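Local coordinates for tungsten-containing formylmethanofuran dehydrogenase 2 subunit C (Methanothermobacter wolfeii, PDB 5T5I), which probably serves as a structural subunit of the tungsten enzyme complex that interconverts carbon dioxide plus methanofuran and formylmethanofuran in methanogenesis, at residues D134-S139 with G156-E161; N160-Y165 with G175-M180. All blocks are in the same frame, centred on the assembly; numbering follows the deposited sequence.

Contact 1 (D134-S139 with G156-E161); sequences DYVGSS and GNADNE. With CA (calcium ion), chain B.
Asp-134 reaches over to the chain at Asn-160: its OD1 takes the backbone N of Asn-160 at 2.9 Å, on the anti side of the carboxylate and slightly out of its plane. The backbone answers in return, Tyr-135 N bonding Asn-160 O at 2.9 Å. With chi1 at -57°, CG of Asp-134 lies beside its own backbone N and opposite the carbonyl carbon, which carries OD1 to 3.1 Å from CB of Asp-159. These are neighbouring coils of a right-handed parallel beta-helix, stacked through the loops that flank strand 151-154. On the close-packed side Val-136 CG2 meets Ala-158 CB at 4.2 Å, and the Tyr-135 ring runs alongside Glu-161, its plane 57° from the carboxylate, with OH 2.8 Å from OE2. Arg-141 NH1 hydrogen-bonds the same OH, and a basic side chain of another protein's chain pairs with Glu-161 OE1. Cutting Tyr-135 back to an alanine is likely to open a gap beside Glu-161 and leave Arg-141 without its hydroxyl partner. The solvent side is looser: partly exposed Asp-159 meets Asp-134 through a water that donates to OD2 of both, bridging two probably negative carboxylates. Ser-94 of the FwdD chain also bonds Asp-134 OD2.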
loop_
_atom_site.group_PDB
_atom_site.type_symbol
_atom_site.label_atom_id
_atom_site.label_comp_id
_atom_site.label_asym_id
_atom_site.label_seq_id
_atom_site.Cartn_x
_atom_site.Cartn_y
_atom_site.Cartn_z
ATOM N N ASP C 134 5.701 -28.778 -24.721
ATOM C CA ASP C 134 4.465 -28.861 -23.951
ATOM C C ASP C 134 3.921 -30.286 -24.071
ATOM O O ASP C 134 4.336 -31.033 -24.964
ATOM C CB ASP C 134 3.415 -27.874 -24.511
ATOM C CG ASP C 134 3.876 -26.423 -24.545
ATOM O OD1 ASP C 134 3.994 -25.812 -23.461
ATOM O OD2 ASP C 134 4.116 -25.895 -25.660
ATOM N N TYR C 135 2.981 -30.655 -23.178
ATOM C CA TYR C 135 2.240 -31.913 -23.256
ATOM C C TYR C 135 3.096 -33.198 -23.223
ATOM O O TYR C 135 2.791 -34.164 -23.933
ATOM C CB TYR C 135 1.329 -31.914 -24.517
ATOM C CG TYR C 135 0.285 -30.812 -24.545
ATOM C CD1 TYR C 135 -0.793 -30.825 -23.669
ATOM C CD2 TYR C 135 0.342 -29.794 -25.487
ATOM C CE1 TYR C 135 -1.753 -29.813 -23.688
ATOM C CE2 TYR C 135 -0.616 -28.785 -25.522
ATOM C CZ TYR C 135 -1.665 -28.800 -24.625
ATOM O OH TYR C 135 -2.613 -27.804 -24.665
ATOM N N VAL C 136 4.125 -33.243 -22.362
ATOM C CA VAL C 136 4.897 -34.464 -22.183
ATOM C C VAL C 136 3.927 -35.450 -21.511
ATOM O O VAL C 136 3.321 -35.097 -20.497
ATOM C CB VAL C 136 6.147 -34.278 -21.282
ATOM C CG1 VAL C 136 6.835 -35.616 -21.028
ATOM C CG2 VAL C 136 7.139 -33.280 -21.882
ATOM N N GLY C 137 3.777 -36.640 -22.082
ATOM C CA GLY C 137 2.904 -37.675 -21.535
ATOM C C GLY C 137 1.452 -37.272 -21.357
ATOM O O GLY C 137 0.822 -37.664 -20.379
ATOM N N SER C 138 0.907 -36.500 -22.298
ATOM C CA SER C 138 -0.473 -35.991 -22.246
ATOM C C SER C 138 -1.492 -36.925 -22.928
ATOM O O SER C 138 -1.143 -37.977 -23.457
ATOM C CB SER C 138 -0.532 -34.630 -22.942
ATOM O OG SER C 138 -0.480 -34.821 -24.344
ATOM N N SER C 139 -2.755 -36.499 -22.925
ATOM C CA SER C 139 -3.842 -37.159 -23.641
ATOM C C SER C 139 -3.996 -36.458 -25.023
ATOM O O SER C 139 -3.220 -35.558 -25.355
ATOM C CB SER C 139 -5.150 -37.036 -22.856
ATOM O OG SER C 139 -5.689 -35.722 -22.856
ATOM N N GLY C 156 16.559 -32.120 -19.127
ATOM C CA GLY C 156 16.504 -30.663 -19.167
ATOM C C GLY C 156 15.179 -30.157 -18.626
ATOM O O GLY C 156 14.588 -30.768 -17.729
ATOM N N ASN C 157 14.682 -29.070 -19.207
ATOM C CA ASN C 157 13.400 -28.447 -18.848
ATOM C C ASN C 157 12.265 -28.909 -19.743
ATOM O O ASN C 157 12.502 -29.434 -20.831
ATOM C CB ASN C 157 13.511 -26.919 -18.974
ATOM C CG ASN C 157 14.630 -26.336 -18.148
ATOM O OD1 ASN C 157 14.846 -26.726 -16.993
ATOM N ND2 ASN C 157 15.394 -25.421 -18.714
ATOM N N ALA C 158 11.017 -28.689 -19.291
ATOM C CA ALA C 158 9.803 -28.940 -20.080
ATOM C C ALA C 158 8.872 -27.735 -19.915
ATOM O O ALA C 158 9.140 -26.869 -19.076
ATOM C CB ALA C 158 9.119 -30.239 -19.683
ATOM N N ASP C 159 7.841 -27.631 -20.736
ATOM C CA ASP C 159 6.979 -26.435 -20.738
ATOM C C ASP C 159 5.633 -26.626 -20.012
ATOM O O ASP C 159 5.653 -26.817 -18.793
ATOM C CB ASP C 159 6.820 -25.937 -22.179
ATOM C CG ASP C 159 8.134 -25.560 -22.852
ATOM O OD1 ASP C 159 9.062 -25.107 -22.139
ATOM O OD2 ASP C 159 8.230 -25.698 -24.091
ATOM N N ASN C 160 4.475 -26.493 -20.700
ATOM C CA ASN C 160 3.168 -26.553 -20.051
ATOM C C ASN C 160 2.483 -27.887 -20.135
ATOM O O ASN C 160 2.679 -28.641 -21.085
ATOM C CB ASN C 160 2.210 -25.530 -20.673
ATOM C CG ASN C 160 2.527 -24.083 -20.410
ATOM O OD1 ASN C 160 3.475 -23.733 -19.715
ATOM N ND2 ASN C 160 1.668 -23.210 -20.886
ATOM N N GLU C 161 1.588 -28.115 -19.170
ATOM C CA GLU C 161 0.650 -29.227 -19.154
ATOM C C GLU C 161 1.293 -30.610 -19.275
ATOM O O GLU C 161 0.758 -31.494 -19.953
ATOM C CB GLU C 161 -0.419 -28.997 -20.250
ATOM C CG GLU C 161 -1.212 -27.708 -20.060
ATOM C CD GLU C 161 -2.247 -27.497 -21.145
ATOM O OE1 GLU C 161 -3.346 -28.090 -21.051
ATOM O OE2 GLU C 161 -1.919 -26.820 -22.145
HETATM CA CA CA B . -7.821 -34.183 -23.359
HETATM O O HOH W 1 6.711 -25.777 -26.334
#

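Contact 2 (N160-Y165 with G175-M180)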
loop_
_atom_site.group_PDB
_atom_site.type_symbol
_atom_site.label_atom_id
_atom_site.label_comp_id
_atom_site.label_asym_id
_atom_site.label_seq_id
_atom_site.Cartn_x
_atom_site.Cartn_y
_atom_site.Cartn_z
ATOM N N ASN C 160 4.475 -26.493 -20.700
ATOM C CA ASN C 160 3.168 -26.553 -20.051
ATOM C C ASN C 160 2.483 -27.887 -20.135
ATOM O O ASN C 160 2.679 -28.641 -21.085
ATOM C CB ASN C 160 2.210 -25.530 -20.673
ATOM C CG ASN C 160 2.527 -24.083 -20.410
ATOM O OD1 ASN C 160 3.475 -23.733 -19.715
ATOM N ND2 ASN C 160 1.668 -23.210 -20.886
ATOM N N GLU C 161 1.588 -28.115 -19.170
ATOM C CA GLU C 161 0.650 -29.227 -19.154
ATOM C C GLU C 161 1.293 -30.610 -19.275
ATOM O O GLU C 161 0.758 -31.494 -19.953
ATOM C CB GLU C 161 -0.419 -28.997 -20.250
ATOM C CG GLU C 161 -1.212 -27.708 -20.060
ATOM C CD GLU C 161 -2.247 -27.497 -21.145
ATOM O OE1 GLU C 161 -3.346 -28.090 -21.051
ATOM O OE2 GLU C 161 -1.919 -26.820 -22.145
ATOM N N ILE C 162 2.427 -30.821 -18.584
ATOM C CA ILE C 162 3.029 -32.140 -18.605
ATOM C C ILE C 162 2.083 -33.072 -17.806
ATOM O O ILE C 162 1.458 -32.644 -16.826
ATOM C CB ILE C 162 4.499 -32.183 -18.071
ATOM C CG1 ILE C 162 4.590 -31.889 -16.574
ATOM C CG2 ILE C 162 5.446 -31.242 -18.866
ATOM C CD1 ILE C 162 5.689 -32.658 -15.933
ATOM N N GLY C 163 1.907 -34.283 -18.287
ATOM C CA GLY C 163 1.009 -35.248 -17.661
ATOM C C GLY C 163 -0.457 -34.853 -17.659
ATOM O O GLY C 163 -1.208 -35.228 -16.756
ATOM N N GLU C 164 -0.885 -34.100 -18.671
ATOM C CA GLU C 164 -2.279 -33.670 -18.823
ATOM C C GLU C 164 -3.211 -34.897 -18.929
ATOM O O GLU C 164 -2.980 -35.764 -19.763
ATOM C CB GLU C 164 -2.388 -32.747 -20.052
ATOM C CG GLU C 164 -3.796 -32.273 -20.414
ATOM C CD GLU C 164 -4.384 -32.840 -21.691
ATOM O OE1 GLU C 164 -3.833 -33.830 -22.216
ATOM O OE2 GLU C 164 -5.469 -32.374 -22.102
ATOM N N TYR C 165 -4.208 -35.002 -18.020
ATOM C CA TYR C 165 -5.145 -36.146 -17.931
ATOM C C TYR C 165 -4.414 -37.512 -17.700
ATOM O O TYR C 165 -4.912 -38.563 -18.102
ATOM C CB TYR C 165 -6.102 -36.222 -19.153
ATOM C CG TYR C 165 -7.298 -35.297 -19.085
ATOM C CD1 TYR C 165 -8.421 -35.631 -18.339
ATOM C CD2 TYR C 165 -7.328 -34.113 -19.807
ATOM C CE1 TYR C 165 -9.536 -34.792 -18.290
ATOM C CE2 TYR C 165 -8.434 -33.270 -19.774
ATOM C CZ TYR C 165 -9.533 -33.605 -19.004
ATOM O OH TYR C 165 -10.607 -32.756 -18.978
ATOM N N GLY C 175 14.911 -30.839 -14.746
ATOM C CA GLY C 175 14.974 -29.385 -14.752
ATOM C C GLY C 175 13.686 -28.742 -14.253
ATOM O O GLY C 175 12.978 -29.291 -13.398
ATOM N N ASP C 176 13.370 -27.574 -14.809
ATOM C CA ASP C 176 12.180 -26.795 -14.460
ATOM C C ASP C 176 11.022 -27.036 -15.430
ATOM O O ASP C 176 11.228 -27.474 -16.561
ATOM C CB ASP C 176 12.527 -25.297 -14.505
ATOM C CG ASP C 176 13.730 -24.921 -13.667
ATOM O OD1 ASP C 176 13.870 -25.472 -12.556
ATOM O OD2 ASP C 176 14.549 -24.100 -14.138
ATOM N N VAL C 177 9.806 -26.699 -14.987
ATOM C CA VAL C 177 8.600 -26.688 -15.819
ATOM C C VAL C 177 7.981 -25.290 -15.752
ATOM O O VAL C 177 8.267 -24.515 -14.828
ATOM C CB VAL C 177 7.547 -27.784 -15.517
ATOM C CG1 VAL C 177 8.140 -29.182 -15.650
ATOM C CG2 VAL C 177 6.914 -27.591 -14.153
ATOM N N ASN C 178 7.093 -24.987 -16.696
ATOM C CA ASN C 178 6.420 -23.701 -16.721
ATOM C C ASN C 178 5.104 -23.767 -15.928
ATOM O O ASN C 178 5.178 -23.795 -14.700
ATOM C CB ASN C 178 6.281 -23.182 -18.156
ATOM C CG ASN C 178 5.845 -21.739 -18.201
ATOM O OD1 ASN C 178 6.448 -20.900 -17.568
ATOM N ND2 ASN C 178 4.838 -21.400 -18.974
ATOM N N ILE C 179 3.915 -23.824 -16.572
ATOM C CA ILE C 179 2.670 -23.835 -15.802
ATOM C C ILE C 179 1.831 -25.086 -16.031
ATOM O O ILE C 179 1.976 -25.778 -17.027
ATOM C CB ILE C 179 1.837 -22.549 -16.034
ATOM C CG1 ILE C 179 1.312 -22.449 -17.494
ATOM C CG2 ILE C 179 2.642 -21.314 -15.640
ATOM C CD1 ILE C 179 0.240 -21.366 -17.702
ATOM N N MET C 180 0.966 -25.368 -15.067
ATOM C CA MET C 180 -0.044 -26.428 -15.096
ATOM C C MET C 180 0.480 -27.869 -15.274
ATOM O O MET C 180 -0.169 -28.655 -15.973
ATOM C CB MET C 180 -1.109 -26.102 -16.164
ATOM C CG MET C 180 -1.687 -24.704 -16.003
ATOM S SD MET C 180 -3.056 -24.191 -17.085
ATOM C CE MET C 180 -2.240 -24.073 -18.686
HETATM O O HOH W 2 3.959 -28.263 -17.075
#
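This is a coil-to-coil contact of the beta-helix, joining the loop after strand 151-154 to the short strand 177-179, and a side-chain amide does much of the work. Asn-160 OD1 accepts two donors. Asn-178 ND2 comes in at 2.8 Å, within the carbonyl plane and on a lone pair, the two amides lying side by side and only 8° from coplanar; Ile-179 N arrives from above that plane at 3.2 Å. Two grips on one oxygen should hold the Asn-160 amide against rotation, and CG of Asn-178, anti to its backbone N (chi1 -168°), puts ND2 within range. In this way one side chain ties successive coils of the parallel beta-helix together, bonding both a side chain and the main chain of the next coil. CG1 of Ile-179 lies alongside the amide, 3.5 Å from Asn-160 ND2. The main chains are joined by Glu-161 N to Ile-179 O, 3.2 Å, and a water donates to that same oxygen while weakly accepting from Ile-162 N. Toward the interior of the coil, Ile-162 CD1 meets Val-177 CG1 at 4.3 Å, with Ile-171 and Ile-190 of the flanking strands against Ile-162. Glu-161 and Met-180 run alongside each other, the methyl CE 4.0 Å from CG of Glu-161.

Contacts 1 and 2 are consecutive steps along the same solenoid, their centres about 5 Å apart, and Asn-160 and Glu-161 belong to both. Asn-160 works in both directions: its backbone pairs with 134-139, its side chain with 175-180. Segments 134-139 and 160-165 also meet directly, since Val-136 O lies 2.7 Å from Gly-163 N, a probable hydrogen bond that continues the stacking of the two type II turns. The calcium ion sits at the end of contact 1, where Ser-139 OG binds it at 2.7 Å in a site shared with Tyr-140, Asp-143 and an acidic side chain of another protein's chain. That same OG probably bonds Glu-164 OE1, also at 2.7 Å, so contact 2 supplies a second-shell residue. The nearest atom of the Glu-161 side chain is about 8 Å from the ion.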